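Local structure of tengpin (Thermoanaerobacter tengcongensis, 2VH4) at residues V8-I13 with Y81-M86; V187-F192 with R199-F204. The protein is a serpin that probably inhibits serine endopeptidases and is captured here in a loop C-sheet polymer. All blocks are in the same frame, centred on the assembly; numbering follows the deposited sequence.

Interaction 1. Residues V8-I13 with Y81-M86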
ATOM      1  N   VAL A   8      16.086 -14.343 -13.083  1.00 20.54           N
ATOM      2  CA  VAL A   8      14.737 -14.759 -13.466  1.00 18.94           C
ATOM      3  C   VAL A   8      14.286 -14.049 -14.741  1.00 19.17           C
ATOM      4  O   VAL A   8      14.849 -13.018 -15.121  1.00 19.51           O
ATOM      5  CB  VAL A   8      13.701 -14.503 -12.337  1.00 18.59           C
ATOM      6  CG1 VAL A   8      13.965 -15.410 -11.134  1.00 18.01           C
ATOM      7  CG2 VAL A   8      13.672 -13.024 -11.927  1.00 15.57           C
ATOM      8  N   SER A   9      13.272 -14.602 -15.401  1.00 19.32           N
ATOM      9  CA  SER A   9      12.714 -14.000 -16.612  1.00 18.66           C
ATOM     10  C   SER A   9      11.725 -12.889 -16.272  1.00 18.28           C
ATOM     11  O   SER A   9      10.971 -12.989 -15.299  1.00 18.89           O
ATOM     12  CB  SER A   9      12.021 -15.060 -17.476  1.00 18.58           C
ATOM     13  OG  SER A   9      12.957 -15.947 -18.064  1.00 21.17           O
ATOM     14  N   GLU A  10      11.734 -11.833 -17.080  1.00 16.90           N
ATOM     15  CA  GLU A  10      10.737 -10.775 -16.974  1.00 15.35           C
ATOM     16  C   GLU A  10       9.413 -11.235 -17.570  1.00 14.26           C
ATOM     17  O   GLU A  10       9.378 -12.116 -18.428  1.00 13.91           O
ATOM     18  CB  GLU A  10      11.212  -9.511 -17.701  1.00 15.22           C
ATOM     19  CG  GLU A  10      12.308  -8.733 -16.978  1.00 15.78           C
ATOM     20  CD  GLU A  10      12.792  -7.513 -17.751  1.00 16.09           C
ATOM     21  OE1 GLU A  10      12.028  -6.968 -18.579  1.00 17.00           O
ATOM     22  OE2 GLU A  10      13.944  -7.092 -17.523  1.00 16.18           O
ATOM     23  N   LYS A  11       8.325 -10.642 -17.092  1.00 13.43           N
ATOM     24  CA  LYS A  11       7.032 -10.768 -17.738  1.00 12.10           C
ATOM     25  C   LYS A  11       6.532  -9.351 -17.964  1.00 12.23           C
ATOM     26  O   LYS A  11       6.184  -8.644 -17.011  1.00 13.04           O
ATOM     27  CB  LYS A  11       6.049 -11.576 -16.883  1.00 12.40           C
ATOM     28  CG  LYS A  11       4.761 -11.969 -17.606  1.00 10.72           C
ATOM     29  CD  LYS A  11       3.874 -12.880 -16.745  1.00 10.83           C
ATOM     30  CE  LYS A  11       2.726 -13.505 -17.559  1.00 11.75           C
ATOM     31  NZ  LYS A  11       3.196 -14.448 -18.632  1.00  6.17           N
ATOM     32  N   ASN A  12       6.528  -8.933 -19.228  1.00 10.66           N
ATOM     33  CA  ASN A  12       6.130  -7.583 -19.597  1.00  9.90           C
ATOM     34  C   ASN A  12       4.797  -7.195 -18.978  1.00  9.15           C
ATOM     35  O   ASN A  12       3.837  -7.969 -19.010  1.00  7.87           O
ATOM     36  CB  ASN A  12       6.065  -7.432 -21.121  1.00  9.99           C
ATOM     37  CG  ASN A  12       7.439  -7.328 -21.762  1.00 10.06           C
ATOM     38  OD1 ASN A  12       8.467  -7.330 -21.083  1.00 15.16           O
ATOM     39  ND2 ASN A  12       7.459  -7.229 -23.083  1.00 11.01           N
ATOM     40  N   ILE A  13       4.760  -5.998 -18.396  1.00  8.26           N
ATOM     41  CA  ILE A  13       3.525  -5.439 -17.853  1.00  7.16           C
ATOM     42  C   ILE A  13       2.502  -5.252 -18.984  1.00  6.92           C
ATOM     43  O   ILE A  13       2.839  -4.785 -20.071  1.00  7.46           O
ATOM     44  CB  ILE A  13       3.789  -4.126 -17.060  1.00  6.12           C
ATOM     45  CG1 ILE A  13       4.796  -4.373 -15.923  1.00  6.29           C
ATOM     46  CG2 ILE A  13       2.489  -3.528 -16.518  1.00  7.94           C
ATOM     47  CD1 ILE A  13       4.472  -5.572 -14.995  1.00  2.20           C
ATOM     48  N   TYR A  81       5.481 -10.827 -12.739  1.00 10.47           N
ATOM     49  CA  TYR A  81       4.894  -9.505 -12.937  1.00  8.88           C
ATOM     50  C   TYR A  81       5.434  -8.461 -11.959  1.00  9.01           C
ATOM     51  O   TYR A  81       5.778  -7.345 -12.359  1.00  8.40           O
ATOM     52  CB  TYR A  81       3.379  -9.578 -12.772  1.00  8.19           C
ATOM     53  CG  TYR A  81       2.569  -9.898 -14.011  1.00  8.24           C
ATOM     54  CD1 TYR A  81       1.581 -10.882 -13.979  1.00  8.56           C
ATOM     55  CD2 TYR A  81       2.748  -9.190 -15.198  1.00  9.24           C
ATOM     56  CE1 TYR A  81       0.813 -11.171 -15.097  1.00  6.55           C
ATOM     57  CE2 TYR A  81       1.984  -9.473 -16.322  1.00  6.71           C
ATOM     58  CZ  TYR A  81       1.016 -10.465 -16.261  1.00  6.68           C
ATOM     59  OH  TYR A  81       0.248 -10.758 -17.364  1.00  9.12           O
ATOM     60  N   LEU A  82       5.490  -8.819 -10.677  1.00  8.23           N
ATOM     61  CA  LEU A  82       5.937  -7.886  -9.649  1.00  6.29           C
ATOM     62  C   LEU A  82       7.441  -7.618  -9.700  1.00  6.23           C
ATOM     63  O   LEU A  82       7.875  -6.476  -9.492  1.00  5.00           O
ATOM     64  CB  LEU A  82       5.494  -8.338  -8.264  1.00  4.79           C
ATOM     65  CG  LEU A  82       3.992  -8.237  -7.990  1.00  5.03           C
ATOM     66  CD1 LEU A  82       3.671  -8.796  -6.608  1.00  2.00           C
ATOM     67  CD2 LEU A  82       3.470  -6.800  -8.134  1.00  2.00           C
ATOM     68  N   TYR A  83       8.224  -8.664  -9.976  1.00  6.09           N
ATOM     69  CA  TYR A  83       9.657  -8.507 -10.246  1.00  6.66           C
ATOM     70  C   TYR A  83       9.872  -7.470 -11.354  1.00  6.34           C
ATOM     71  O   TYR A  83      10.582  -6.481 -11.157  1.00  5.01           O
ATOM     72  CB  TYR A  83      10.285  -9.847 -10.640  1.00  7.29           C
ATOM     73  CG  TYR A  83      11.683  -9.732 -11.202  1.00  7.49           C
ATOM     74  CD1 TYR A  83      12.792  -9.640 -10.355  1.00  9.07           C
ATOM     75  CD2 TYR A  83      11.901  -9.715 -12.579  1.00  8.84           C
ATOM     76  CE1 TYR A  83      14.082  -9.528 -10.866  1.00  4.17           C
ATOM     77  CE2 TYR A  83      13.186  -9.599 -13.100  1.00  6.50           C
ATOM     78  CZ  TYR A  83      14.265  -9.511 -12.237  1.00  4.68           C
ATOM     79  OH  TYR A  83      15.529  -9.406 -12.750  1.00  9.33           O
ATOM     80  N   THR A  84       9.234  -7.702 -12.506  1.00  6.88           N
ATOM     81  CA  THR A  84       9.278  -6.784 -13.649  1.00  7.30           C
ATOM     82  C   THR A  84       8.804  -5.374 -13.277  1.00  7.19           C
ATOM     83  O   THR A  84       9.434  -4.384 -13.655  1.00  8.38           O
ATOM     84  CB  THR A  84       8.454  -7.326 -14.852  1.00  7.78           C
ATOM     85  OG1 THR A  84       8.688  -8.734 -15.005  1.00 12.00           O
ATOM     86  CG2 THR A  84       8.848  -6.627 -16.148  1.00  5.34           C
ATOM     87  N   TYR A  85       7.709  -5.290 -12.524  1.00  7.26           N
ATOM     88  CA  TYR A  85       7.123  -4.001 -12.140  1.00  7.24           C
ATOM     89  C   TYR A  85       8.056  -3.196 -11.224  1.00  7.76           C
ATOM     90  O   TYR A  85       8.211  -1.987 -11.389  1.00  7.24           O
ATOM     91  CB  TYR A  85       5.734  -4.193 -11.505  1.00  6.77           C
ATOM     92  CG  TYR A  85       4.972  -2.904 -11.262  1.00  7.11           C
ATOM     93  CD1 TYR A  85       4.652  -2.052 -12.321  1.00  4.36           C
ATOM     94  CD2 TYR A  85       4.557  -2.542  -9.970  1.00  8.24           C
ATOM     95  CE1 TYR A  85       3.957  -0.866 -12.103  1.00  7.77           C
ATOM     96  CE2 TYR A  85       3.852  -1.357  -9.738  1.00  5.39           C
ATOM     97  CZ  TYR A  85       3.563  -0.521 -10.813  1.00  8.48           C
ATOM     98  OH  TYR A  85       2.879   0.657 -10.619  1.00  5.39           O
ATOM     99  N   MET A  86       8.685  -3.879 -10.273  1.00  8.85           N
ATOM    100  CA  MET A  86       9.679  -3.245  -9.406  1.00  9.82           C
ATOM    101  C   MET A  86      10.918  -2.816 -10.184  1.00 11.04           C
ATOM    102  O   MET A  86      11.486  -1.762  -9.913  1.00 11.82           O
ATOM    103  CB  MET A  86      10.074  -4.174  -8.257  1.00  8.24           C
ATOM    104  CG  MET A  86       9.022  -4.272  -7.177  1.00  6.55           C
ATOM    105  SD  MET A  86       9.528  -5.311  -5.797  1.00 10.37           S
ATOM    106  CE  MET A  86       9.562  -6.942  -6.547  1.00  2.00           C
TER
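Lys-11 has CG anti to the backbone N (chi1 -169°), and its chain runs extended as far as CE across the Tyr-81 ring. Lys-11 CD sits over the ring centre, 3.8 Å from the centroid of Tyr-81, in a CH-pi contact. Tyr-83 also turns its ring away from its own N (chi1 168°) and offers a face to Val-8, at the start of segment 8-13. Val-8 CG2 lies 3.5 Å from the centroid of the Tyr-83 ring, almost on its normal. Glu-10 CG meets that ring at its edge. Between the two rings, Lys-11 N donates a nearly straight hydrogen bond of 2.9 Å to Thr-84 OG1 (166° at the hydrogen). The same hydroxyl is hydrogen-bonded to Lys-80 O, one turn back in the helix. The irregular lead-in to helix 15-32 crosses over helix 75-88, helix D of the serpin fold. Asn-12 O approaches the edge of the Tyr-81 ring, 3.6 Å from Tyr-81 CE2. Ile-13 CD1 reaches the same edge and packs 4.0 Å from Tyr-85 CB. With an alanine in place of Tyr-81, the Lys-11 chain is likely to lose the ring face it lies on, and Asp-14 OD2 its hydroxyl partner. Phe-17 meets the rings of both Tyr-81 and Tyr-85, and Glu-10 OE1 forms a salt bridge with Lys-88.

Interaction 2. Residues V187-F192 with R199-F204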
ATOM      1  N   VAL A 187      -0.963  30.304  -2.218  1.00  9.68           N
ATOM      2  CA  VAL A 187      -1.394  29.555  -1.041  1.00 10.54           C
ATOM      3  C   VAL A 187      -2.075  30.491  -0.042  1.00 11.00           C
ATOM      4  O   VAL A 187      -1.617  31.610   0.187  1.00 10.05           O
ATOM      5  CB  VAL A 187      -0.204  28.819  -0.353  1.00 11.15           C
ATOM      6  CG1 VAL A 187      -0.702  27.818   0.693  1.00 11.53           C
ATOM      7  CG2 VAL A 187       0.673  28.114  -1.383  1.00 11.59           C
ATOM      8  N   HIS A 188      -3.166  30.007   0.549  1.00 11.51           N
ATOM      9  CA  HIS A 188      -4.034  30.810   1.406  1.00 11.55           C
ATOM     10  C   HIS A 188      -4.598  29.930   2.524  1.00 10.00           C
ATOM     11  O   HIS A 188      -5.138  28.855   2.267  1.00  9.55           O
ATOM     12  CB  HIS A 188      -5.153  31.427   0.553  1.00 11.40           C
ATOM     13  CG  HIS A 188      -6.200  32.155   1.335  1.00 19.60           C
ATOM     14  ND1 HIS A 188      -6.001  33.417   1.856  1.00 26.46           N
ATOM     15  CD2 HIS A 188      -7.472  31.813   1.656  1.00 27.13           C
ATOM     16  CE1 HIS A 188      -7.098  33.814   2.477  1.00 28.71           C
ATOM     17  NE2 HIS A 188      -8.007  32.861   2.368  1.00 29.02           N
ATOM     18  N   GLU A 189      -4.455  30.388   3.763  1.00  9.28           N
ATOM     19  CA  GLU A 189      -4.900  29.636   4.932  1.00  8.81           C
ATOM     20  C   GLU A 189      -6.321  29.996   5.361  1.00  9.70           C
ATOM     21  O   GLU A 189      -6.611  31.143   5.692  1.00 10.37           O
ATOM     22  CB  GLU A 189      -3.927  29.848   6.090  1.00  8.85           C
ATOM     23  CG  GLU A 189      -4.096  28.873   7.244  1.00  6.99           C
ATOM     24  CD  GLU A 189      -3.031  29.050   8.308  1.00  7.88           C
ATOM     25  OE1 GLU A 189      -2.768  30.204   8.708  1.00  7.41           O
ATOM     26  OE2 GLU A 189      -2.456  28.033   8.747  1.00  7.89           O
ATOM     27  N   ASP A 190      -7.205  29.004   5.348  1.00 11.47           N
ATOM     28  CA  ASP A 190      -8.572  29.184   5.821  1.00 12.14           C
ATOM     29  C   ASP A 190      -8.740  28.542   7.181  1.00 13.26           C
ATOM     30  O   ASP A 190      -8.265  27.426   7.427  1.00 11.51           O
ATOM     31  CB  ASP A 190      -9.579  28.562   4.860  1.00 12.61           C
ATOM     32  CG  ASP A 190      -9.638  29.270   3.532  1.00 11.81           C
ATOM     33  OD1 ASP A 190      -9.636  30.518   3.509  1.00 13.14           O
ATOM     34  OD2 ASP A 190      -9.708  28.564   2.508  1.00 15.59           O
ATOM     35  N   ILE A 191      -9.429  29.262   8.057  1.00 14.57           N
ATOM     36  CA  ILE A 191      -9.708  28.776   9.395  1.00 16.17           C
ATOM     37  C   ILE A 191     -11.174  28.359   9.468  1.00 16.43           C
ATOM     38  O   ILE A 191     -12.056  29.063   8.986  1.00 15.63           O
ATOM     39  CB  ILE A 191      -9.343  29.841  10.469  1.00 16.07           C
ATOM     40  CG1 ILE A 191      -7.841  30.156  10.405  1.00 17.30           C
ATOM     41  CG2 ILE A 191      -9.725  29.370  11.871  1.00 15.83           C
ATOM     42  CD1 ILE A 191      -7.448  31.497  10.993  1.00 16.69           C
ATOM     43  N   PHE A 192     -11.410  27.190  10.051  1.00 18.17           N
ATOM     44  CA  PHE A 192     -12.757  26.670  10.258  1.00 18.93           C
ATOM     45  C   PHE A 192     -12.809  25.818  11.526  1.00 19.74           C
ATOM     46  O   PHE A 192     -11.774  25.496  12.113  1.00 18.54           O
ATOM     47  CB  PHE A 192     -13.237  25.880   9.027  1.00 18.88           C
ATOM     48  CG  PHE A 192     -12.433  24.637   8.737  1.00 17.11           C
ATOM     49  CD1 PHE A 192     -12.953  23.377   9.026  1.00 14.84           C
ATOM     50  CD2 PHE A 192     -11.165  24.724   8.163  1.00 15.93           C
ATOM     51  CE1 PHE A 192     -12.217  22.217   8.761  1.00 15.11           C
ATOM     52  CE2 PHE A 192     -10.417  23.575   7.895  1.00 17.67           C
ATOM     53  CZ  PHE A 192     -10.947  22.316   8.190  1.00 16.51           C
ATOM     54  N   ARG A 199     -11.080  23.994  16.298  1.00 24.21           N
ATOM     55  CA  ARG A 199     -10.461  24.916  15.354  1.00 23.31           C
ATOM     56  C   ARG A 199      -9.450  24.181  14.459  1.00 21.94           C
ATOM     57  O   ARG A 199      -8.504  23.564  14.952  1.00 22.16           O
ATOM     58  CB  ARG A 199      -9.784  26.061  16.129  1.00 23.27           C
ATOM     59  CG  ARG A 199      -9.201  27.201  15.289  1.00 23.23           C
ATOM     60  CD  ARG A 199      -8.844  28.397  16.178  1.00 24.12           C
ATOM     61  NE  ARG A 199      -7.920  29.331  15.529  1.00 27.72           N
ATOM     62  CZ  ARG A 199      -8.259  30.520  15.030  1.00 30.58           C
ATOM     63  NH1 ARG A 199      -9.512  30.957  15.100  1.00 33.08           N
ATOM     64  NH2 ARG A 199      -7.336  31.283  14.458  1.00 28.73           N
ATOM     65  N   GLN A 200      -9.676  24.235  13.149  1.00 19.91           N
ATOM     66  CA  GLN A 200      -8.747  23.671  12.168  1.00 18.70           C
ATOM     67  C   GLN A 200      -8.275  24.753  11.201  1.00 17.13           C
ATOM     68  O   GLN A 200      -8.984  25.734  10.944  1.00 17.01           O
ATOM     69  CB  GLN A 200      -9.383  22.514  11.373  1.00 19.48           C
ATOM     70  CG  GLN A 200     -10.127  21.445  12.191  1.00 23.69           C
ATOM     71  CD  GLN A 200      -9.212  20.481  12.939  1.00 26.38           C
ATOM     72  OE1 GLN A 200      -8.315  20.891  13.684  1.00 28.42           O
ATOM     73  NE2 GLN A 200      -9.458  19.188  12.762  1.00 28.00           N
ATOM     74  N   LYS A 201      -7.071  24.565  10.671  1.00 15.47           N
ATOM     75  CA  LYS A 201      -6.477  25.497   9.724  1.00 13.87           C
ATOM     76  C   LYS A 201      -5.920  24.696   8.576  1.00 13.51           C
ATOM     77  O   LYS A 201      -5.007  23.882   8.759  1.00 14.00           O
ATOM     78  CB  LYS A 201      -5.342  26.284  10.372  1.00 14.28           C
ATOM     79  CG  LYS A 201      -5.774  27.315  11.392  1.00 13.39           C
ATOM     80  CD  LYS A 201      -4.723  27.499  12.473  1.00 13.11           C
ATOM     81  CE  LYS A 201      -3.373  27.890  11.913  1.00 13.45           C
ATOM     82  NZ  LYS A 201      -2.396  28.218  12.996  1.00 17.60           N
ATOM     83  N   VAL A 202      -6.480  24.922   7.395  1.00 12.08           N
ATOM     84  CA  VAL A 202      -6.028  24.235   6.205  1.00 10.44           C
ATOM     85  C   VAL A 202      -5.506  25.249   5.199  1.00 10.24           C
ATOM     86  O   VAL A 202      -6.174  26.236   4.874  1.00 11.38           O
ATOM     87  CB  VAL A 202      -7.135  23.324   5.598  1.00 11.02           C
ATOM     88  CG1 VAL A 202      -6.714  22.776   4.232  1.00 10.21           C
ATOM     89  CG2 VAL A 202      -7.451  22.162   6.546  1.00  8.48           C
ATOM     90  N   GLU A 203      -4.288  25.003   4.735  1.00  8.79           N
ATOM     91  CA  GLU A 203      -3.703  25.786   3.673  1.00  7.29           C
ATOM     92  C   GLU A 203      -4.132  25.200   2.344  1.00  8.31           C
ATOM     93  O   GLU A 203      -3.961  24.003   2.096  1.00  8.56           O
ATOM     94  CB  GLU A 203      -2.185  25.778   3.785  1.00  6.23           C
ATOM     95  CG  GLU A 203      -1.659  26.589   4.951  1.00  5.52           C
ATOM     96  CD  GLU A 203      -0.168  26.775   4.886  1.00  5.16           C
ATOM     97  OE1 GLU A 203       0.274  27.876   4.500  1.00  5.39           O
ATOM     98  OE2 GLU A 203       0.563  25.815   5.205  1.00  9.44           O
ATOM     99  N   PHE A 204      -4.710  26.045   1.499  1.00  8.20           N
ATOM    100  CA  PHE A 204      -5.088  25.637   0.160  1.00  9.26           C
ATOM    101  C   PHE A 204      -4.124  26.178  -0.886  1.00  9.71           C
ATOM    102  O   PHE A 204      -3.732  27.343  -0.852  1.00 11.09           O
ATOM    103  CB  PHE A 204      -6.524  26.066  -0.146  1.00 10.16           C
ATOM    104  CG  PHE A 204      -7.553  25.210   0.518  1.00 11.72           C
ATOM    105  CD1 PHE A 204      -8.189  25.639   1.677  1.00 13.11           C
ATOM    106  CD2 PHE A 204      -7.872  23.955  -0.002  1.00  9.50           C
ATOM    107  CE1 PHE A 204      -9.149  24.834   2.301  1.00 16.20           C
ATOM    108  CE2 PHE A 204      -8.822  23.145   0.616  1.00  9.42           C
ATOM    109  CZ  PHE A 204      -9.464  23.588   1.766  1.00 10.80           C
TER
HETATM  110  O   HOH W   1      -1.899  30.767  11.331  1.00  7.61           O
HETATM  111  O   HOH W   2      -2.484  25.111   8.447  1.00 11.07           O
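Phe-192 lays one ring face on Gln-200 and turns its edge to Val-202. Gln-200 CB is 3.8 Å from the centroid of the Phe-192 ring, displaced toward the rim, in a CH-pi contact. Val-202 CG2 lies in the ring plane, 3.6 Å from Phe-192 CE2. The first torsion of Phe-192 (chi1 64°) places CG between the backbone N and the carbonyl carbon, which brings the ring over the partner strand. The opposite sheet face carries Ile-191, whose CG2 sits over the centre of the Arg-199 guanidinium. There Glu-189 and Lys-201 stop short of a salt bridge, with OE2 of Glu-189 4.3 Å from NZ of Lys-201. One water joins Glu-189 OE1 to Lys-201 NZ, and another joins Glu-189 OE2 to Lys-201 O. These pairs belong to an antiparallel beta hairpin, strands s4C and s3C of the serpin C-sheet. Six backbone hydrogen bonds set its register, linking His-188 with Phe-204, Asp-190 with Val-202 and Phe-192 with Gln-200. The shortest runs 2.7 Å from Gln-200 N to Phe-192 O. Farther out, strand 263-281 continues the sheet beside Glu-203, and Pro-272 touches Val-202 and Phe-204. Glu-203 OE1 forms a salt bridge with Lys-184.

The two contacts lie on opposite sides of the chain's centre, their centres about 44 Å apart, and share no helix or strand. Interaction 1 is partly buried. It holds an N-terminal loop to a helix distant in sequence, and a single hydrogen bond joins its segments. Aromatic faces and aliphatic chains do most of the rest. Interaction 2 is a surface contact between neighbouring strands of one hairpin. Regular backbone bonding carries it, while on one face one water bridges opposite charges and a second ties a carboxylate to the backbone. CH-pi packing occurs in both, but in interaction 1 it joins loop to helix, whereas in interaction 2 it adds to an already bonded strand pair.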